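Local atomic coordinates of SsfS6 (Streptomyces sp. SF2575, PDB entry 4FZR), a protein that belongs to the erythromycin biosynthesis protein CIII-like family and has the two-domain GT-B fold of that clan. Residues Val108-Ala119 and Leu134-Leu143; Thr315-Gln323 and Tyr371-Met382. All blocks are in the same frame, centred on the assembly; numbering follows the deposited sequence.

Interaction 1. Residues Val108-Ala119 and Leu134-Leu143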
loop_
_atom_site.group_PDB
_atom_site.type_symbol
_atom_site.label_atom_id
_atom_site.label_comp_id
_atom_site.label_asym_id
_atom_site.label_seq_id
_atom_site.Cartn_x
_atom_site.Cartn_y
_atom_site.Cartn_z
ATOM N N VAL A 108 11.501 16.564 -17.310
ATOM C CA VAL A 108 12.593 16.556 -16.348
ATOM C C VAL A 108 12.931 17.968 -15.878
ATOM O O VAL A 108 13.254 18.181 -14.709
ATOM C CB VAL A 108 13.855 15.941 -16.962
ATOM C CG1 VAL A 108 14.997 15.976 -15.961
ATOM C CG2 VAL A 108 13.577 14.517 -17.412
ATOM N N LEU A 109 12.852 18.925 -16.798
ATOM C CA LEU A 109 13.216 20.311 -16.519
ATOM C C LEU A 109 12.265 20.955 -15.516
ATOM O O LEU A 109 12.639 21.878 -14.793
ATOM C CB LEU A 109 13.215 21.127 -17.812
ATOM C CG LEU A 109 14.124 20.631 -18.939
ATOM C CD1 LEU A 109 14.094 21.593 -20.120
ATOM C CD2 LEU A 109 15.540 20.448 -18.434
ATOM N N ARG A 110 11.028 20.473 -15.485
ATOM C CA ARG A 110 10.038 20.976 -14.540
ATOM C C ARG A 110 10.244 20.386 -13.145
ATOM O O ARG A 110 9.804 20.965 -12.151
ATOM C CB ARG A 110 8.627 20.647 -15.033
ATOM C CG ARG A 110 8.343 21.102 -16.458
ATOM C CD ARG A 110 8.216 22.618 -16.561
ATOM N NE ARG A 110 6.935 23.101 -16.050
ATOM C CZ ARG A 110 5.800 23.101 -16.745
ATOM N NH1 ARG A 110 5.770 22.640 -17.991
ATOM N NH2 ARG A 110 4.687 23.560 -16.194
HETATM N N MSE A 111 10.924 19.243 -13.073
HETATM C CA MSE A 111 10.992 18.458 -11.841
HETATM C C MSE A 111 12.357 18.478 -11.151
HETATM O O MSE A 111 12.435 18.346 -9.931
HETATM C CB MSE A 111 10.624 16.999 -12.137
HETATM C CG MSE A 111 9.132 16.730 -12.282
HETATM SE SE MSE A 111 8.747 14.867 -12.735
HETATM C CE MSE A 111 6.818 14.885 -12.415
ATOM N N ARG A 112 13.427 18.635 -11.923
ATOM C CA ARG A 112 14.769 18.355 -11.413
ATOM C C ARG A 112 15.170 19.204 -10.201
ATOM O O ARG A 112 15.796 18.694 -9.272
ATOM C CB ARG A 112 15.814 18.475 -12.530
ATOM C CG ARG A 112 16.045 19.881 -13.064
ATOM C CD ARG A 112 16.894 19.833 -14.331
ATOM N NE ARG A 112 17.360 21.153 -14.761
ATOM C CZ ARG A 112 18.607 21.606 -14.625
ATOM N NH1 ARG A 112 19.555 20.858 -14.072
ATOM N NH2 ARG A 112 18.913 22.822 -15.053
ATOM N N ASP A 113 14.811 20.484 -10.201
ATOM C CA ASP A 113 15.201 21.373 -9.106
ATOM C C ASP A 113 14.700 20.870 -7.755
ATOM O O ASP A 113 15.481 20.707 -6.817
ATOM C CB ASP A 113 14.693 22.796 -9.351
ATOM C CG ASP A 113 15.468 23.511 -10.442
ATOM O OD1 ASP A 113 16.656 23.177 -10.648
ATOM O OD2 ASP A 113 14.891 24.411 -11.091
ATOM N N GLU A 114 13.397 20.622 -7.662
ATOM C CA GLU A 114 12.798 20.184 -6.407
ATOM C C GLU A 114 13.121 18.724 -6.096
ATOM O O GLU A 114 13.134 18.323 -4.933
ATOM C CB GLU A 114 11.282 20.394 -6.435
ATOM C CG GLU A 114 10.849 21.809 -6.092
ATOM C CD GLU A 114 11.369 22.258 -4.739
ATOM O OE1 GLU A 114 11.136 21.539 -3.743
ATOM O OE2 GLU A 114 12.017 23.325 -4.672
ATOM N N ALA A 115 13.387 17.933 -7.130
ATOM C CA ALA A 115 13.714 16.527 -6.939
ATOM C C ALA A 115 15.134 16.395 -6.400
ATOM O O ALA A 115 15.405 15.565 -5.528
ATOM C CB ALA A 115 13.557 15.752 -8.244
ATOM N N LEU A 116 16.036 17.224 -6.914
ATOM C CA LEU A 116 17.424 17.198 -6.477
ATOM C C LEU A 116 17.558 17.784 -5.076
ATOM O O LEU A 116 18.280 17.243 -4.237
ATOM C CB LEU A 116 18.307 17.977 -7.448
ATOM C CG LEU A 116 19.797 17.923 -7.111
ATOM C CD1 LEU A 116 20.285 16.480 -7.040
ATOM C CD2 LEU A 116 20.608 18.710 -8.127
ATOM N N ALA A 117 16.856 18.888 -4.828
ATOM C CA ALA A 117 16.872 19.532 -3.519
ATOM C C ALA A 117 16.342 18.560 -2.478
ATOM O O ALA A 117 16.885 18.450 -1.380
ATOM C CB ALA A 117 16.034 20.813 -3.532
ATOM N N LEU A 118 15.282 17.846 -2.836
ATOM C CA LEU A 118 14.694 16.858 -1.943
ATOM C C LEU A 118 15.695 15.748 -1.623
ATOM O O LEU A 118 15.837 15.350 -0.469
ATOM C CB LEU A 118 13.433 16.265 -2.574
ATOM C CG LEU A 118 12.737 15.159 -1.781
ATOM C CD1 LEU A 118 12.256 15.661 -0.421
ATOM C CD2 LEU A 118 11.581 14.599 -2.591
ATOM N N ALA A 119 16.388 15.262 -2.649
ATOM C CA ALA A 119 17.334 14.156 -2.496
ATOM C C ALA A 119 18.557 14.546 -1.667
ATOM O O ALA A 119 19.174 13.704 -1.015
ATOM C CB ALA A 119 17.768 13.648 -3.861
ATOM N N LEU A 134 12.967 10.410 -16.645
ATOM C CA LEU A 134 14.405 10.647 -16.718
ATOM C C LEU A 134 14.915 11.569 -15.613
ATOM O O LEU A 134 16.112 11.846 -15.531
ATOM C CB LEU A 134 14.774 11.216 -18.092
ATOM C CG LEU A 134 14.557 10.273 -19.277
ATOM C CD1 LEU A 134 15.002 10.932 -20.581
ATOM C CD2 LEU A 134 15.294 8.958 -19.054
ATOM N N THR A 135 14.012 12.042 -14.760
ATOM C CA THR A 135 14.427 12.829 -13.608
ATOM C C THR A 135 15.231 11.938 -12.667
ATOM O O THR A 135 16.190 12.385 -12.043
ATOM C CB THR A 135 13.224 13.432 -12.858
ATOM O OG1 THR A 135 12.474 14.273 -13.743
ATOM C CG2 THR A 135 13.694 14.258 -11.670
ATOM N N GLY A 136 14.844 10.669 -12.584
ATOM C CA GLY A 136 15.532 9.709 -11.736
ATOM C C GLY A 136 17.017 9.595 -12.036
ATOM O O GLY A 136 17.845 9.977 -11.210
ATOM N N PRO A 137 17.364 9.067 -13.221
ATOM C CA PRO A 137 18.758 8.921 -13.659
ATOM C C PRO A 137 19.572 10.204 -13.496
ATOM O O PRO A 137 20.760 10.137 -13.180
ATOM C CB PRO A 137 18.624 8.578 -15.142
ATOM C CG PRO A 137 17.299 7.933 -15.260
ATOM C CD PRO A 137 16.414 8.589 -14.239
ATOM N N LEU A 138 18.942 11.354 -13.714
ATOM C CA LEU A 138 19.633 12.631 -13.578
ATOM C C LEU A 138 20.005 12.901 -12.124
ATOM O O LEU A 138 21.161 13.186 -11.816
ATOM C CB LEU A 138 18.772 13.776 -14.111
ATOM C CG LEU A 138 19.430 15.155 -14.001
ATOM C CD1 LEU A 138 20.775 15.160 -14.717
ATOM C CD2 LEU A 138 18.520 16.242 -14.557
ATOM N N VAL A 139 19.024 12.813 -11.232
ATOM C CA VAL A 139 19.274 13.043 -9.812
ATOM C C VAL A 139 20.329 12.070 -9.299
ATOM O O VAL A 139 21.249 12.459 -8.581
ATOM C CB VAL A 139 17.996 12.884 -8.966
ATOM C CG1 VAL A 139 18.316 13.057 -7.483
ATOM C CG2 VAL A 139 16.944 13.891 -9.395
ATOM N N ALA A 140 20.184 10.803 -9.675
ATOM C CA ALA A 140 21.145 9.769 -9.304
ATOM C C ALA A 140 22.553 10.142 -9.764
ATOM O O ALA A 140 23.498 10.140 -8.973
ATOM C CB ALA A 140 20.731 8.431 -9.901
ATOM N N ALA A 141 22.685 10.462 -11.047
ATOM C CA ALA A 141 23.970 10.829 -11.627
ATOM C C ALA A 141 24.537 12.064 -10.938
ATOM O O ALA A 141 25.754 12.224 -10.826
ATOM C CB ALA A 141 23.819 11.080 -13.124
ATOM N N THR A 142 23.649 12.933 -10.469
ATOM C CA THR A 142 24.063 14.179 -9.835
ATOM C C THR A 142 24.622 13.939 -8.431
ATOM O O THR A 142 25.582 14.594 -8.026
ATOM C CB THR A 142 22.897 15.196 -9.766
ATOM O OG1 THR A 142 22.418 15.479 -11.088
ATOM C CG2 THR A 142 23.348 16.495 -9.123
ATOM N N LEU A 143 24.029 12.999 -7.698
ATOM C CA LEU A 143 24.465 12.700 -6.334
ATOM C C LEU A 143 25.464 11.549 -6.299
ATOM O O LEU A 143 25.998 11.214 -5.243
ATOM C CB LEU A 143 23.273 12.330 -5.446
ATOM C CG LEU A 143 22.145 13.340 -5.231
ATOM C CD1 LEU A 143 21.160 12.778 -4.216
ATOM C CD2 LEU A 143 22.674 14.690 -4.775
#

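Interaction 2. Residues Thr315-Gln323 and Tyr371-Met382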
loop_
_atom_site.group_PDB
_atom_site.type_symbol
_atom_site.label_atom_id
_atom_site.label_comp_id
_atom_site.label_asym_id
_atom_site.label_seq_id
_atom_site.Cartn_x
_atom_site.Cartn_y
_atom_site.Cartn_z
ATOM N N THR A 315 -2.599 -5.851 -16.845
ATOM C CA THR A 315 -3.527 -6.390 -15.857
ATOM C C THR A 315 -4.315 -7.553 -16.460
ATOM O O THR A 315 -4.415 -8.627 -15.862
ATOM C CB THR A 315 -4.515 -5.319 -15.343
ATOM O OG1 THR A 315 -3.792 -4.222 -14.772
ATOM C CG2 THR A 315 -5.434 -5.901 -14.279
ATOM N N CYS A 316 -4.870 -7.330 -17.648
ATOM C CA CYS A 316 -5.619 -8.362 -18.368
ATOM C C CYS A 316 -4.756 -9.581 -18.682
ATOM O O CYS A 316 -5.184 -10.718 -18.491
ATOM C CB CYS A 316 -6.178 -7.792 -19.670
ATOM S SG CYS A 316 -7.464 -6.553 -19.440
ATOM N N LEU A 317 -3.546 -9.337 -19.176
ATOM C CA LEU A 317 -2.601 -10.414 -19.447
ATOM C C LEU A 317 -2.354 -11.260 -18.200
ATOM O O LEU A 317 -2.442 -12.488 -18.254
ATOM C CB LEU A 317 -1.270 -9.856 -19.972
ATOM C CG LEU A 317 -1.152 -9.572 -21.474
ATOM C CD1 LEU A 317 0.273 -9.161 -21.824
ATOM C CD2 LEU A 317 -1.573 -10.782 -22.289
ATOM N N SER A 318 -2.055 -10.611 -17.078
ATOM C CA SER A 318 -1.692 -11.336 -15.863
ATOM C C SER A 318 -2.874 -12.108 -15.282
ATOM O O SER A 318 -2.695 -13.064 -14.529
ATOM C CB SER A 318 -1.102 -10.381 -14.818
ATOM O OG SER A 318 -2.086 -9.860 -13.938
ATOM N N GLU A 319 -4.082 -11.689 -15.641
ATOM C CA GLU A 319 -5.289 -12.374 -15.195
ATOM C C GLU A 319 -5.855 -13.316 -16.264
ATOM O O GLU A 319 -6.897 -13.939 -16.059
ATOM C CB GLU A 319 -6.348 -11.355 -14.759
ATOM C CG GLU A 319 -6.164 -10.863 -13.327
ATOM C CD GLU A 319 -6.353 -11.967 -12.305
ATOM O OE1 GLU A 319 -6.960 -13.004 -12.653
ATOM O OE2 GLU A 319 -5.893 -11.802 -11.155
ATOM N N GLY A 320 -5.163 -13.427 -17.396
ATOM C CA GLY A 320 -5.543 -14.366 -18.437
ATOM C C GLY A 320 -6.912 -14.089 -19.031
ATOM O O GLY A 320 -7.703 -15.009 -19.244
ATOM N N VAL A 321 -7.185 -12.818 -19.305
ATOM C CA VAL A 321 -8.461 -12.414 -19.890
ATOM C C VAL A 321 -8.222 -11.774 -21.262
ATOM O O VAL A 321 -7.494 -10.780 -21.363
ATOM C CB VAL A 321 -9.214 -11.422 -18.970
ATOM C CG1 VAL A 321 -10.532 -10.996 -19.604
ATOM C CG2 VAL A 321 -9.457 -12.045 -17.599
ATOM N N PRO A 322 -8.824 -12.348 -22.323
ATOM C CA PRO A 322 -8.645 -11.806 -23.680
ATOM C C PRO A 322 -9.109 -10.355 -23.794
ATOM O O PRO A 322 -10.081 -9.966 -23.143
ATOM C CB PRO A 322 -9.505 -12.732 -24.556
ATOM C CG PRO A 322 -10.434 -13.419 -23.617
ATOM C CD PRO A 322 -9.706 -13.528 -22.314
ATOM N N GLN A 323 -8.415 -9.569 -24.613
ATOM C CA GLN A 323 -8.644 -8.133 -24.664
ATOM C C GLN A 323 -8.979 -7.643 -26.063
ATOM O O GLN A 323 -8.427 -8.127 -27.052
ATOM C CB GLN A 323 -7.395 -7.381 -24.190
ATOM C CG GLN A 323 -6.457 -8.189 -23.308
ATOM C CD GLN A 323 -5.214 -7.410 -22.918
ATOM O OE1 GLN A 323 -5.186 -6.183 -23.000
ATOM N NE2 GLN A 323 -4.175 -8.123 -22.502
ATOM N N TYR A 371 -8.419 -17.438 -27.997
ATOM C CA TYR A 371 -8.059 -16.161 -27.391
ATOM C C TYR A 371 -7.922 -16.270 -25.878
ATOM O O TYR A 371 -6.938 -15.801 -25.308
ATOM C CB TYR A 371 -9.076 -15.086 -27.769
ATOM C CG TYR A 371 -8.943 -14.618 -29.198
ATOM C CD1 TYR A 371 -8.030 -13.630 -29.543
ATOM C CD2 TYR A 371 -9.726 -15.168 -30.203
ATOM C CE1 TYR A 371 -7.904 -13.200 -30.852
ATOM C CE2 TYR A 371 -9.608 -14.746 -31.513
ATOM C CZ TYR A 371 -8.694 -13.763 -31.833
ATOM O OH TYR A 371 -8.573 -13.338 -33.136
ATOM N N VAL A 372 -8.903 -16.885 -25.226
ATOM C CA VAL A 372 -8.784 -17.166 -23.804
ATOM C C VAL A 372 -7.560 -18.044 -23.584
ATOM O O VAL A 372 -6.752 -17.791 -22.695
ATOM C CB VAL A 372 -10.013 -17.901 -23.258
ATOM C CG1 VAL A 372 -9.838 -18.160 -21.773
ATOM C CG2 VAL A 372 -11.274 -17.092 -23.511
ATOM N N GLY A 373 -7.431 -19.075 -24.413
ATOM C CA GLY A 373 -6.316 -19.999 -24.321
ATOM C C GLY A 373 -4.969 -19.300 -24.324
ATOM O O GLY A 373 -4.121 -19.561 -23.470
ATOM N N ASN A 374 -4.766 -18.415 -25.293
ATOM C CA ASN A 374 -3.538 -17.630 -25.372
ATOM C C ASN A 374 -3.358 -16.680 -24.187
ATOM O O ASN A 374 -2.257 -16.544 -23.653
ATOM C CB ASN A 374 -3.506 -16.841 -26.681
ATOM C CG ASN A 374 -2.853 -17.615 -27.803
ATOM O OD1 ASN A 374 -1.749 -18.138 -27.647
ATOM N ND2 ASN A 374 -3.536 -17.707 -28.938
ATOM N N ALA A 375 -4.443 -16.023 -23.786
ATOM C CA ALA A 375 -4.410 -15.105 -22.651
ATOM C C ALA A 375 -3.980 -15.838 -21.387
ATOM O O ALA A 375 -3.144 -15.349 -20.627
ATOM C CB ALA A 375 -5.776 -14.464 -22.450
ATOM N N ARG A 376 -4.559 -17.016 -21.171
ATOM C CA ARG A 376 -4.247 -17.824 -19.998
ATOM C C ARG A 376 -2.833 -18.386 -20.076
ATOM O O ARG A 376 -2.162 -18.530 -19.055
ATOM C CB ARG A 376 -5.250 -18.969 -19.853
ATOM C CG ARG A 376 -6.669 -18.520 -19.559
ATOM C CD ARG A 376 -7.578 -19.716 -19.346
ATOM N NE ARG A 376 -8.923 -19.322 -18.940
ATOM C CZ ARG A 376 -9.923 -20.176 -18.744
ATOM N NH1 ARG A 376 -9.733 -21.478 -18.917
ATOM N NH2 ARG A 376 -11.114 -19.728 -18.373
ATOM N N ARG A 377 -2.382 -18.709 -21.286
ATOM C CA ARG A 377 -1.016 -19.183 -21.484
ATOM C C ARG A 377 -0.020 -18.114 -21.046
ATOM O O ARG A 377 0.957 -18.408 -20.358
ATOM C CB ARG A 377 -0.766 -19.556 -22.949
ATOM C CG ARG A 377 0.698 -19.859 -23.258
ATOM C CD ARG A 377 0.923 -20.241 -24.716
ATOM N NE ARG A 377 0.480 -19.198 -25.637
ATOM C CZ ARG A 377 1.142 -18.069 -25.876
ATOM N NH1 ARG A 377 2.288 -17.809 -25.259
ATOM N NH2 ARG A 377 0.654 -17.186 -26.734
ATOM N N LEU A 378 -0.281 -16.874 -21.450
ATOM C CA LEU A 378 0.593 -15.750 -21.129
ATOM C C LEU A 378 0.552 -15.422 -19.640
ATOM O O LEU A 378 1.588 -15.157 -19.027
ATOM C CB LEU A 378 0.188 -14.521 -21.942
ATOM C CG LEU A 378 0.527 -14.593 -23.430
ATOM C CD1 LEU A 378 -0.127 -13.451 -24.182
ATOM C CD2 LEU A 378 2.035 -14.572 -23.631
ATOM N N ALA A 379 -0.645 -15.437 -19.063
ATOM C CA ALA A 379 -0.799 -15.238 -17.626
ATOM C C ALA A 379 0.043 -16.264 -16.879
ATOM O O ALA A 379 0.790 -15.924 -15.962
ATOM C CB ALA A 379 -2.264 -15.359 -17.217
ATOM N N ALA A 380 -0.075 -17.522 -17.290
ATOM C CA ALA A 380 0.650 -18.614 -16.655
ATOM C C ALA A 380 2.159 -18.428 -16.808
ATOM O O ALA A 380 2.929 -18.773 -15.911
ATOM C CB ALA A 380 0.212 -19.946 -17.245
ATOM N N GLU A 381 2.576 -17.882 -17.947
ATOM C CA GLU A 381 3.991 -17.625 -18.199
ATOM C C GLU A 381 4.510 -16.520 -17.276
ATOM O O GLU A 381 5.587 -16.636 -16.688
ATOM C CB GLU A 381 4.223 -17.241 -19.667
ATOM C CG GLU A 381 5.687 -16.955 -20.002
ATOM C CD GLU A 381 5.908 -16.543 -21.448
ATOM O OE1 GLU A 381 4.916 -16.397 -22.194
ATOM O OE2 GLU A 381 7.082 -16.366 -21.837
HETATM N N MSE A 382 3.737 -15.447 -17.151
HETATM C CA MSE A 382 4.094 -14.342 -16.268
HETATM C C MSE A 382 4.193 -14.808 -14.823
HETATM O O MSE A 382 5.034 -14.332 -14.060
HETATM C CB MSE A 382 3.054 -13.231 -16.370
HETATM C CG MSE A 382 3.026 -12.555 -17.723
HETATM SE SE MSE A 382 1.601 -11.237 -17.880
HETATM C CE MSE A 382 2.038 -10.164 -16.304
#

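Interaction 1. Residues Val108-Ala119 and Leu134-Leu143
Helices 108-119 and 135-143 run in broadly the same direction, crossing at -44° with their axes 9.9 Å apart at closest approach, and Leu-116 faces Val-139 across them. Between Val-108, Met-111 and Ala-115 sits the side chain of Thr-135, split in two: OG1 lies 3.5 Å from Val-108 CA and close to Met-111 CB, while CG2, anti to the backbone N, meets Ala-115 CB at 3.7 Å. Val-108 spreads its branches in turn, CG2 onto Leu-134 CB (3.6 Å) and CG1 onto Leu-138 CD2, a methyl that also touches the aliphatic CD of Arg-112. Farther along, CG of Leu-116 stands anti to its own N (chi1 -176°), which carries CD1 and CD2 over to Thr-142 CG2; CD1 also reaches Leu-143 CD2. The small Ala-119 lets Leu-143 CD1 come within 3.5 Å of its CB, beside Val-139 CG1. Thr-142 OG1 turns back to its own helix and donates to Leu-138 O (2.7 Å), from above the carbonyl plane. Thr-135, Val-139 and Ala-119 also touch strand 17-21. This is apolar helix-helix packing against the parallel sheet of a Rossmann-like N-terminal domain, the helices leading into and out of strand 126-130.

Interaction 2. Residues Thr315-Gln323 and Tyr371-Met382
Gly-320 and Ala-375 meet backbone to backbone: Gly-320 CA points a C-H at Ala-375 O, 3.4 Å away, and the methyl of Ala-375 packs against the backbone from Gly-320 to Pro-322, with CB 3.7 Å from Pro-322 N. One turn along, Ala-379 CB presses against Leu-317 O and sits 3.5 Å from Gly-320 N. The pyrrolidine ring of Pro-322 rests on the first turn of helix 370-382, its CG 3.8 Å from Val-372 CG2 and its CB against Tyr-371 CB. At the other end the side chains of Leu-317 and Leu-378 cross at a slant, CD2 of the first 3.6 Å from CD1 of the second. Selenomethionine Met-382, bent at its last torsion (chi3 54°), brings SE beside Leu-317 CB and lays CE on Ser-318 CB at 3.5 Å.

What allows this closeness is the way helix 310-318 ends. Gly-320 takes a positive phi of 62° and closes a Schellman motif, with Val-321 N bonding to Cys-316 O and Gly-320 N to Leu-317 O. Without a side chain, Gly-320 lies directly against Arg-376 and Ala-379, and its O is near Arg-376 CG. Ser-318 OG turns back to Thr-315 O (3.3 Å).

Outside the pair, Leu-317 packs on helix 333-341, while Pro-322 and Tyr-371 touch helix 358-367. Cys-316 and Val-321 lean on strand 303-306, and the chain then enters strand 323-325, so the turn joins a helix to the parallel sheet of the C-terminal domain while helix 370-382 packs against that turn.

Overall arrangement
Interaction 1 belongs to the N-terminal domain family and interaction 2 to the C-terminal one, and the two follow one another along the chain. They lie on opposite sides of the chain's centre, their own centres 37 Å apart and their nearest atoms about 22 Å apart, without touching. Each sits beside a different parallel sheet, as expected for the two Rossmann-like halves of a GT-B fold. Their settings differ: Leu-118, within 108-119, packs on Phe-222 of the second subunit, whereas no other chain of the assembly touches 315-323 or 371-382. Helix 370-382 instead reaches residues of the N-terminal family, Glu-381 bonding to Ser-193.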